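Local coordinates for protein SeqA (Vibrio cholerae, PDB 3SK7) that probably binds pairs of hemimethylated GATC sequences in the replication origin and blocks re-initiation, so that replication starts once per cell cycle, at residues A[15-18]-A[19-22]; A[88-91]-A[92-96]; A[96-99]-A[100-104]; A[106-109]-A[110-113]. All blocks are in the same frame, centred on the assembly; numbering follows the deposited sequence.

Contact 1 (A[15-18]-A[19-22]); sequences DEFA and GLKN
Asp15 and Gly19 close a single helical turn: Gly19 N gives a hydrogen bond to Asp15 O (3.1 Å) that is noticeably bent, at 137°. The next amide along shortens its reach by one residue. Leu20 N bonds to Phe17 O at 3.2 Å, nearly straight at the hydrogen but arriving well above the plane of the carbonyl, 59° out of it and so not on a lone pair. Phe17 O is gripped a second time by a water, whose oxygen is 2.8 Å away. The same water donates to Leu20 O over 3.0 Å, stitching together the carbonyls on both sides of the bend; Leu20 O also accepts from Arg26 NH1.

Among the side chains, Leu20 carries most of the contact. With its CG set beside its own backbone N (chi1 -60°), the branch is turned back against the last helical carbonyls, Leu20 CG coming within 3.4 Å of Glu16 O. Its CD1 reaches Phe17 CD1 only loosely, at 4.5 Å, meeting the ring obliquely. The Phe17 ring itself is buried between two helices, against Leu11 and Leu12 of helix 3-12 and against Arg26 and Ile30 of helix 23-37, while Leu20 packs on Leu29 of the latter.

The change from an i to i+4 bond to an i to i+3 bond, followed by an extended Leu20 backbone, is characteristic of a short helix tightening at its C-terminal end. Here that one-turn helix forms part of the connection between helix 3-12 and helix 23-37.

Contact 2 (A[88-91]-A[92-96]); sequences TSRK and QQMVE
Arg90 and Met94 meet on the firm side of this helical stretch. Met94 N bonds to Arg90 O at 2.9 Å, Met94 CG presses to 3.1 Å from the same oxygen, and the sulfur, Met94 SD, lies 3.9 Å from Arg90 CG where the two side chains cross at about a right angle. One residue on, Val95 N donates to Lys91 O (3.0 Å). Lys91, Met94 and Val95 are buried; Lys91 and Val95 pack on Phe27, and Lys91 NZ finds Asn86 OD1.

The other side is looser and wetter. Ser89 OG and Gln92 OE1 stand 4.3 Å apart, too far for a direct bond, and one water joins them, donating to Gln92 OE1. The extended Gln92 chain runs over Thr88, with Gln92 CG 3.3 Å from Thr88 O, and its NE2 is held by Thr113 O. Gln93 OE1 sits over a face of the Arg90 guanidinium, the guanidinium and the Gln93 amide planes 72° apart, but its modelled approach is too close to be trusted.

Chemically, then, this turn is secured by backbone bonds and apolar packing, whereas Gln92 splits its amide: the oxygen goes to water and the nitrogen to a neighbouring helix.

Contact 3 (A[96-99]-A[100-104]); sequences EQVM and VRMGF
Met99 runs out extended from its backbone until the last torsion turns its methyl back (chi3 72°), and this bend lays CE over one face of the Phe104 ring. The evidence for a CH-pi contact is good: Met99 CE lies 3.8 Å from the centroid of the Phe104 ring and 17° off its normal, displaced toward the rim so that Phe104 CG is the nearest ring atom. The sulfur, Met99 SD, stands above the same ring farther off, 5.2 Å from the centroid, giving a distant Met-aromatic contact. At the edge of the ring and in its plane is Met99 O, 3.4 Å from Phe104 CD2.

That carbonyl also takes a hydrogen bond from Phe104 N (3.0 Å). Together with Gly103 N bonding to Val100 O at 3.1 Å, and with a positive phi of 97° at Gly103, it defines a Schellman motif closing the helix. The backbone reversal therefore delivers Phe104 to the methionine five residues before it.

Two further pairs lie side by side along the helix and point the same way: Val98 CG1 touches Met102 SD at 3.8 Å, and Glu96 CG touches Val100 CG2 at 4.0 Å.

Around this helix end, Met102 packs on Ser41 and Ala45 of helix 39-47, while Arg101 forms a salt bridge with Glu44 and a cation-pi contact with Phe48. Met99 and Phe104 both pack on Leu34 of helix 23-37 and Ile109 of helix 106-114, and Phe104 further meets Met8 of helix 3-12.

Contact 4 (A[106-109]-A[110-113]); sequences SDII and EKVT
Asp107 O is held by two donors: Lys111 N at 3.2 Å, in the regular helical bond, and a water at 2.8 Å. The water also donates to Glu110 OE1, at 2.7 Å, and so bridges the extended Glu110 side chain to the carbonyl three residues before it, on the exposed side of the helix. There the aliphatic part of Lys111 also runs past the same carbonyl, its CG 3.4 Å from Asp107 O.

Ile109 O accepts from Thr113 N at 2.9 Å in an almost straight bond (172°). With chi1 at 60°, Thr113 OG1 sits between its own backbone N and carbonyl carbon, 3.0 Å from Ile109 O, although the destination of the hydroxyl proton is not settled. The same torsion sends Thr113 CG2 to the flank of Ile109, a loose methyl-methyl approach in which the two CG2 atoms are 4.2 Å apart.

Ile108 and Val112 form the apolar pair of this contact, one turn apart. Ile108 CG1 and Val112 CG2 approach to 4.1 Å, and both residues are buried.

Ile109, Thr113 and Val112 all meet helix 88-101: Ile109 packs on Met99 and Val100, Thr113 on Val95, and Val112 on Met99. Ile108 and Val112 also pack on Met8 of helix 3-12, Val112 reaching Leu12 as well. Val112 thus touches both helices, and helix 106-114 is wedged between the two.

Along the chain the contacts run in numerical order. Contacts 2 and 3 are successive parts of helix 88-101 and its C-terminal end, sharing Glu96, with centres about 12 Å apart. Contact 4 lies on the following helix, 106-114, its centre about 11 Å from that of contact 2 and about 10 Å from that of contact 3, and it packs directly against both. Contact 1 stands apart near the surface, touching none of the others, its centre 18 to 23 Å from theirs. All four belong to the largely helical C-terminal domain of SeqA, the last three knitting its two final helices into one packed unit.

Contact 1 (A[15-18]-A[19-22])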
loop_
_atom_site.group_PDB
_atom_site.type_symbol
_atom_site.label_atom_id
_atom_site.label_comp_id
_atom_site.label_asym_id
_atom_site.label_seq_id
_atom_site.Cartn_x
_atom_site.Cartn_y
_atom_site.Cartn_z
ATOM N N ASP A 15 17.940 -2.490 0.356
ATOM C CA ASP A 15 18.586 -1.367 -0.337
ATOM C C ASP A 15 17.573 -0.595 -1.187
ATOM O O ASP A 15 17.572 0.624 -1.223
ATOM C CB ASP A 15 19.693 -1.873 -1.266
ATOM C CG ASP A 15 20.972 -2.264 -0.534
ATOM O OD1 ASP A 15 21.068 -2.022 0.679
ATOM O OD2 ASP A 15 21.903 -2.792 -1.198
ATOM N N GLU A 16 16.675 -1.329 -1.838
ATOM C CA GLU A 16 15.702 -0.722 -2.729
ATOM C C GLU A 16 14.798 0.254 -1.981
ATOM O O GLU A 16 14.559 1.358 -2.449
ATOM C CB GLU A 16 14.859 -1.771 -3.454
ATOM C CG GLU A 16 13.809 -1.115 -4.377
ATOM C CD GLU A 16 12.822 -2.097 -5.005
ATOM O OE1 GLU A 16 12.828 -3.290 -4.623
ATOM O OE2 GLU A 16 12.034 -1.665 -5.887
ATOM N N PHE A 17 14.316 -0.161 -0.813
ATOM C CA PHE A 17 13.497 0.694 0.001
ATOM C C PHE A 17 14.264 1.876 0.603
ATOM O O PHE A 17 13.741 2.992 0.666
ATOM C CB PHE A 17 12.807 -0.142 1.096
ATOM C CG PHE A 17 11.759 0.617 1.868
ATOM C CD1 PHE A 17 10.476 0.735 1.385
ATOM C CD2 PHE A 17 12.061 1.215 3.079
ATOM C CE1 PHE A 17 9.520 1.429 2.083
ATOM C CE2 PHE A 17 11.100 1.900 3.782
ATOM C CZ PHE A 17 9.824 2.005 3.270
ATOM N N ALA A 18 15.502 1.620 1.029
ATOM C CA ALA A 18 16.321 2.635 1.680
ATOM C C ALA A 18 16.639 3.779 0.786
ATOM O O ALA A 18 16.846 4.907 1.244
ATOM C CB ALA A 18 17.640 2.015 2.164
ATOM N N GLY A 19 16.704 3.487 -0.501
ATOM C CA GLY A 19 17.097 4.474 -1.486
ATOM C C GLY A 19 16.010 5.482 -1.789
ATOM O O GLY A 19 16.244 6.498 -2.419
ATOM N N LEU A 20 14.793 5.185 -1.366
ATOM C CA LEU A 20 13.642 6.008 -1.720
ATOM C C LEU A 20 13.503 7.197 -0.779
ATOM O O LEU A 20 13.261 7.030 0.399
ATOM C CB LEU A 20 12.367 5.163 -1.663
ATOM C CG LEU A 20 12.297 3.940 -2.576
ATOM C CD1 LEU A 20 11.013 3.186 -2.347
ATOM C CD2 LEU A 20 12.473 4.340 -4.057
ATOM N N LYS A 21 13.632 8.404 -1.306
ATOM C CA LYS A 21 13.591 9.602 -0.465
ATOM C C LYS A 21 12.203 10.211 -0.318
ATOM O O LYS A 21 11.985 11.105 0.515
ATOM C CB LYS A 21 14.537 10.661 -1.020
ATOM C CG LYS A 21 15.981 10.224 -1.079
ATOM C CD LYS A 21 16.903 11.405 -1.390
ATOM C CE LYS A 21 16.564 12.112 -2.705
ATOM N NZ LYS A 21 16.615 11.182 -3.867
ATOM N N ASN A 22 11.249 9.708 -1.092
ATOM C CA ASN A 22 9.934 10.299 -1.132
ATOM C C ASN A 22 8.849 9.331 -0.675
ATOM O O ASN A 22 8.851 8.135 -1.017
ATOM C CB ASN A 22 9.628 10.805 -2.540
ATOM C CG ASN A 22 10.634 11.837 -3.017
ATOM O OD1 ASN A 22 10.464 13.025 -2.780
ATOM N ND2 ASN A 22 11.668 11.390 -3.698
HETATM O O HOH W 1 13.412 5.001 2.570
#

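Contact 2 (A[88-91]-A[92-96])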
loop_
_atom_site.group_PDB
_atom_site.type_symbol
_atom_site.label_atom_id
_atom_site.label_comp_id
_atom_site.label_asym_id
_atom_site.label_seq_id
_atom_site.Cartn_x
_atom_site.Cartn_y
_atom_site.Cartn_z
ATOM N N THR A 88 0.973 12.247 3.886
ATOM C CA THR A 88 1.623 11.056 4.408
ATOM C C THR A 88 0.797 10.428 5.508
ATOM O O THR A 88 0.724 9.206 5.615
ATOM C CB THR A 88 3.030 11.387 4.893
ATOM O OG1 THR A 88 3.821 11.730 3.749
ATOM C CG2 THR A 88 3.654 10.189 5.576
ATOM N N SER A 89 0.134 11.235 6.320
ATOM C CA SER A 89 -0.723 10.676 7.365
ATOM C C SER A 89 -1.813 9.783 6.787
ATOM O O SER A 89 -2.099 8.679 7.301
ATOM C CB SER A 89 -1.338 11.791 8.199
ATOM O OG SER A 89 -0.326 12.461 8.920
ATOM N N ARG A 90 -2.427 10.241 5.711
ATOM C CA ARG A 90 -3.488 9.478 5.070
ATOM C C ARG A 90 -2.918 8.197 4.431
ATOM O O ARG A 90 -3.527 7.116 4.509
ATOM C CB ARG A 90 -4.162 10.339 4.018
ATOM C CG ARG A 90 -5.162 9.595 3.189
ATOM C CD ARG A 90 -6.238 8.964 4.031
ATOM N NE ARG A 90 -6.878 9.947 4.894
ATOM C CZ ARG A 90 -7.749 9.645 5.845
ATOM N NH1 ARG A 90 -8.270 10.617 6.587
ATOM N NH2 ARG A 90 -8.087 8.373 6.050
ATOM N N LYS A 91 -1.746 8.312 3.814
ATOM C CA LYS A 91 -1.084 7.132 3.248
ATOM C C LYS A 91 -0.830 6.078 4.350
ATOM O O LYS A 91 -1.010 4.860 4.139
ATOM C CB LYS A 91 0.237 7.514 2.588
ATOM C CG LYS A 91 0.074 8.208 1.248
ATOM C CD LYS A 91 1.435 8.613 0.704
ATOM C CE LYS A 91 1.328 9.338 -0.643
ATOM N NZ LYS A 91 0.617 10.678 -0.553
ATOM N N GLN A 92 -0.397 6.547 5.521
ATOM C CA GLN A 92 -0.161 5.645 6.648
ATOM C C GLN A 92 -1.451 4.936 7.039
ATOM O O GLN A 92 -1.472 3.716 7.277
ATOM C CB GLN A 92 0.422 6.436 7.831
ATOM C CG GLN A 92 1.849 6.902 7.613
ATOM C CD GLN A 92 2.322 7.871 8.660
ATOM O OE1 GLN A 92 1.551 8.643 9.229
ATOM N NE2 GLN A 92 3.609 7.870 8.882
ATOM N N GLN A 93 -2.540 5.696 7.120
ATOM C CA GLN A 93 -3.818 5.102 7.504
ATOM C C GLN A 93 -4.305 4.071 6.509
ATOM O O GLN A 93 -4.892 3.062 6.877
ATOM C CB GLN A 93 -4.886 6.201 7.643
ATOM C CG GLN A 93 -4.616 7.141 8.798
ATOM C CD GLN A 93 -5.657 8.252 8.925
ATOM O OE1 GLN A 93 -6.321 8.604 7.955
ATOM N NE2 GLN A 93 -5.809 8.793 10.132
ATOM N N MET A 94 -4.080 4.339 5.237
ATOM C CA MET A 94 -4.487 3.407 4.183
ATOM C C MET A 94 -3.717 2.090 4.288
ATOM O O MET A 94 -4.293 0.996 4.178
ATOM C CB MET A 94 -4.255 4.037 2.818
ATOM C CG MET A 94 -5.105 5.285 2.592
ATOM S SD MET A 94 -4.603 6.317 1.196
ATOM C CE MET A 94 -4.932 5.123 -0.070
ATOM N N VAL A 95 -2.404 2.204 4.491
ATOM C CA VAL A 95 -1.582 1.008 4.620
ATOM C C VAL A 95 -1.954 0.212 5.887
ATOM O O VAL A 95 -2.018 -1.014 5.869
ATOM C CB VAL A 95 -0.087 1.361 4.628
ATOM C CG1 VAL A 95 0.746 0.190 5.109
ATOM C CG2 VAL A 95 0.374 1.789 3.254
ATOM N N GLU A 96 -2.211 0.922 6.973
ATOM C CA GLU A 96 -2.646 0.252 8.177
ATOM C C GLU A 96 -3.945 -0.522 7.958
ATOM O O GLU A 96 -4.052 -1.675 8.360
ATOM C CB GLU A 96 -2.850 1.271 9.308
ATOM C CG GLU A 96 -3.430 0.659 10.575
ATOM C CD GLU A 96 -3.699 1.669 11.654
ATOM O OE1 GLU A 96 -3.926 2.875 11.355
ATOM O OE2 GLU A 96 -3.710 1.236 12.815
HETATM O O HOH W 2 1.956 11.221 10.034
#

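Contact 3 (A[96-99]-A[100-104])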
loop_
_atom_site.group_PDB
_atom_site.type_symbol
_atom_site.label_atom_id
_atom_site.label_comp_id
_atom_site.label_asym_id
_atom_site.label_seq_id
_atom_site.Cartn_x
_atom_site.Cartn_y
_atom_site.Cartn_z
ATOM N N GLU A 96 -2.211 0.922 6.973
ATOM C CA GLU A 96 -2.646 0.252 8.177
ATOM C C GLU A 96 -3.945 -0.522 7.958
ATOM O O GLU A 96 -4.052 -1.675 8.360
ATOM C CB GLU A 96 -2.850 1.271 9.308
ATOM C CG GLU A 96 -3.430 0.659 10.575
ATOM C CD GLU A 96 -3.699 1.669 11.654
ATOM O OE1 GLU A 96 -3.926 2.875 11.355
ATOM O OE2 GLU A 96 -3.710 1.236 12.815
ATOM N N GLN A 97 -4.927 0.116 7.329
ATOM C CA GLN A 97 -6.207 -0.532 7.074
ATOM C C GLN A 97 -6.017 -1.815 6.282
ATOM O O GLN A 97 -6.594 -2.904 6.614
ATOM C CB GLN A 97 -7.147 0.408 6.312
ATOM C CG GLN A 97 -7.708 1.533 7.163
ATOM C CD GLN A 97 -8.328 2.671 6.361
ATOM O OE1 GLN A 97 -8.660 2.528 5.180
ATOM N NE2 GLN A 97 -8.487 3.819 7.015
ATOM N N VAL A 98 -5.203 -1.729 5.236
ATOM C CA VAL A 98 -4.939 -2.897 4.421
ATOM C C VAL A 98 -4.239 -4.009 5.226
ATOM O O VAL A 98 -4.633 -5.189 5.170
ATOM C CB VAL A 98 -4.086 -2.517 3.202
ATOM C CG1 VAL A 98 -3.559 -3.744 2.482
ATOM C CG2 VAL A 98 -4.889 -1.647 2.224
ATOM N N MET A 99 -3.195 -3.638 5.958
ATOM C CA MET A 99 -2.404 -4.628 6.658
ATOM C C MET A 99 -3.187 -5.257 7.804
ATOM O O MET A 99 -3.048 -6.445 8.067
ATOM C CB MET A 99 -1.104 -4.017 7.182
ATOM C CG MET A 99 -0.094 -3.733 6.093
ATOM S SD MET A 99 1.534 -3.238 6.686
ATOM C CE MET A 99 2.104 -4.787 7.311
ATOM N N VAL A 100 -4.014 -4.469 8.488
ATOM C CA VAL A 100 -4.866 -5.026 9.533
ATOM C C VAL A 100 -5.819 -6.062 8.951
ATOM O O VAL A 100 -5.990 -7.168 9.527
ATOM C CB VAL A 100 -5.676 -3.915 10.238
ATOM C CG1 VAL A 100 -6.790 -4.511 11.049
ATOM C CG2 VAL A 100 -4.782 -3.105 11.139
ATOM N N ARG A 101 -6.446 -5.726 7.825
ATOM C CA ARG A 101 -7.370 -6.650 7.194
ATOM C C ARG A 101 -6.690 -7.921 6.671
ATOM O O ARG A 101 -7.282 -9.012 6.696
ATOM C CB ARG A 101 -8.108 -5.956 6.085
ATOM C CG ARG A 101 -9.129 -6.790 5.423
ATOM C CD ARG A 101 -10.293 -7.069 6.349
ATOM N NE ARG A 101 -11.394 -7.606 5.574
ATOM C CZ ARG A 101 -12.658 -7.574 5.952
ATOM N NH1 ARG A 101 -13.565 -8.075 5.146
ATOM N NH2 ARG A 101 -12.996 -7.049 7.124
ATOM N N MET A 102 -5.445 -7.777 6.226
ATOM C CA MET A 102 -4.683 -8.931 5.775
ATOM C C MET A 102 -4.181 -9.814 6.919
ATOM O O MET A 102 -3.621 -10.878 6.676
ATOM C CB MET A 102 -3.473 -8.477 4.938
ATOM C CG MET A 102 -3.801 -7.895 3.566
ATOM S SD MET A 102 -2.349 -7.353 2.649
ATOM C CE MET A 102 -1.602 -8.905 2.176
ATOM N N GLY A 103 -4.347 -9.347 8.151
ATOM C CA GLY A 103 -4.033 -10.149 9.327
ATOM C C GLY A 103 -2.682 -9.936 9.969
ATOM O O GLY A 103 -2.267 -10.751 10.813
ATOM N N PHE A 104 -1.992 -8.860 9.591
ATOM C CA PHE A 104 -0.707 -8.585 10.191
ATOM C C PHE A 104 -0.866 -8.116 11.641
ATOM O O PHE A 104 -1.818 -7.448 12.018
ATOM C CB PHE A 104 0.033 -7.512 9.399
ATOM C CG PHE A 104 0.585 -7.983 8.093
ATOM C CD1 PHE A 104 1.874 -8.470 8.012
ATOM C CD2 PHE A 104 -0.167 -7.909 6.937
ATOM C CE1 PHE A 104 2.396 -8.881 6.798
ATOM C CE2 PHE A 104 0.351 -8.324 5.728
ATOM C CZ PHE A 104 1.643 -8.802 5.670
#

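Contact 4 (A[106-109]-A[110-113])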
loop_
_atom_site.group_PDB
_atom_site.type_symbol
_atom_site.label_atom_id
_atom_site.label_comp_id
_atom_site.label_asym_id
_atom_site.label_seq_id
_atom_site.Cartn_x
_atom_site.Cartn_y
_atom_site.Cartn_z
ATOM N N SER A 106 0.168 -5.815 14.935
ATOM C CA SER A 106 0.299 -4.371 14.973
ATOM C C SER A 106 1.738 -3.945 15.006
ATOM O O SER A 106 2.072 -2.866 14.566
ATOM C CB SER A 106 -0.429 -3.813 16.200
ATOM O OG SER A 106 -1.763 -4.247 16.219
ATOM N N ASP A 107 2.610 -4.784 15.534
ATOM C CA ASP A 107 4.020 -4.408 15.693
ATOM C C ASP A 107 4.683 -4.058 14.345
ATOM O O ASP A 107 5.269 -2.972 14.163
ATOM C CB ASP A 107 4.767 -5.556 16.369
ATOM C CG ASP A 107 4.075 -6.040 17.637
ATOM O OD1 ASP A 107 4.339 -5.492 18.727
ATOM O OD2 ASP A 107 3.252 -6.980 17.554
ATOM N N ILE A 108 4.567 -4.984 13.399
ATOM C CA ILE A 108 5.143 -4.759 12.080
ATOM C C ILE A 108 4.379 -3.649 11.345
ATOM O O ILE A 108 4.968 -2.896 10.585
ATOM C CB ILE A 108 5.159 -6.048 11.213
ATOM C CG1 ILE A 108 5.963 -5.842 9.932
ATOM C CG2 ILE A 108 3.746 -6.503 10.857
ATOM C CD1 ILE A 108 7.415 -5.371 10.176
ATOM N N ILE A 109 3.082 -3.520 11.613
ATOM C CA ILE A 109 2.298 -2.490 10.947
ATOM C C ILE A 109 2.799 -1.099 11.355
ATOM O O ILE A 109 2.943 -0.202 10.530
ATOM C CB ILE A 109 0.789 -2.617 11.265
ATOM C CG1 ILE A 109 0.241 -3.941 10.748
ATOM C CG2 ILE A 109 0.056 -1.468 10.659
ATOM C CD1 ILE A 109 -1.232 -4.126 10.998
ATOM N N GLU A 110 3.062 -0.920 12.639
ATOM C CA GLU A 110 3.618 0.334 13.127
ATOM C C GLU A 110 4.962 0.634 12.466
ATOM O O GLU A 110 5.202 1.776 12.044
ATOM C CB GLU A 110 3.782 0.284 14.653
ATOM C CG GLU A 110 4.335 1.592 15.254
ATOM C CD GLU A 110 4.713 1.492 16.723
ATOM O OE1 GLU A 110 4.789 0.353 17.243
ATOM O OE2 GLU A 110 4.944 2.559 17.349
ATOM N N LYS A 111 5.837 -0.371 12.368
ATOM C CA LYS A 111 7.124 -0.106 11.708
ATOM C C LYS A 111 6.971 0.259 10.241
ATOM O O LYS A 111 7.654 1.154 9.739
ATOM C CB LYS A 111 8.078 -1.284 11.870
ATOM C CG LYS A 111 8.310 -1.644 13.343
ATOM C CD LYS A 111 9.129 -2.872 13.493
ATOM C CE LYS A 111 9.204 -3.277 14.958
ATOM N NZ LYS A 111 9.785 -2.206 15.823
ATOM N N VAL A 112 6.071 -0.429 9.550
ATOM C CA VAL A 112 5.887 -0.180 8.127
ATOM C C VAL A 112 5.278 1.214 7.884
ATOM O O VAL A 112 5.765 1.978 7.034
ATOM C CB VAL A 112 5.003 -1.275 7.492
ATOM C CG1 VAL A 112 4.588 -0.913 6.081
ATOM C CG2 VAL A 112 5.729 -2.608 7.458
ATOM N N THR A 113 4.236 1.560 8.631
ATOM C CA THR A 113 3.621 2.864 8.445
ATOM C C THR A 113 4.544 4.011 8.877
ATOM O O THR A 113 4.577 5.063 8.221
ATOM C CB THR A 113 2.260 2.971 9.182
ATOM O OG1 THR A 113 2.432 2.759 10.586
ATOM C CG2 THR A 113 1.263 2.000 8.627
HETATM O O HOH W 3 6.178 -1.834 16.513
#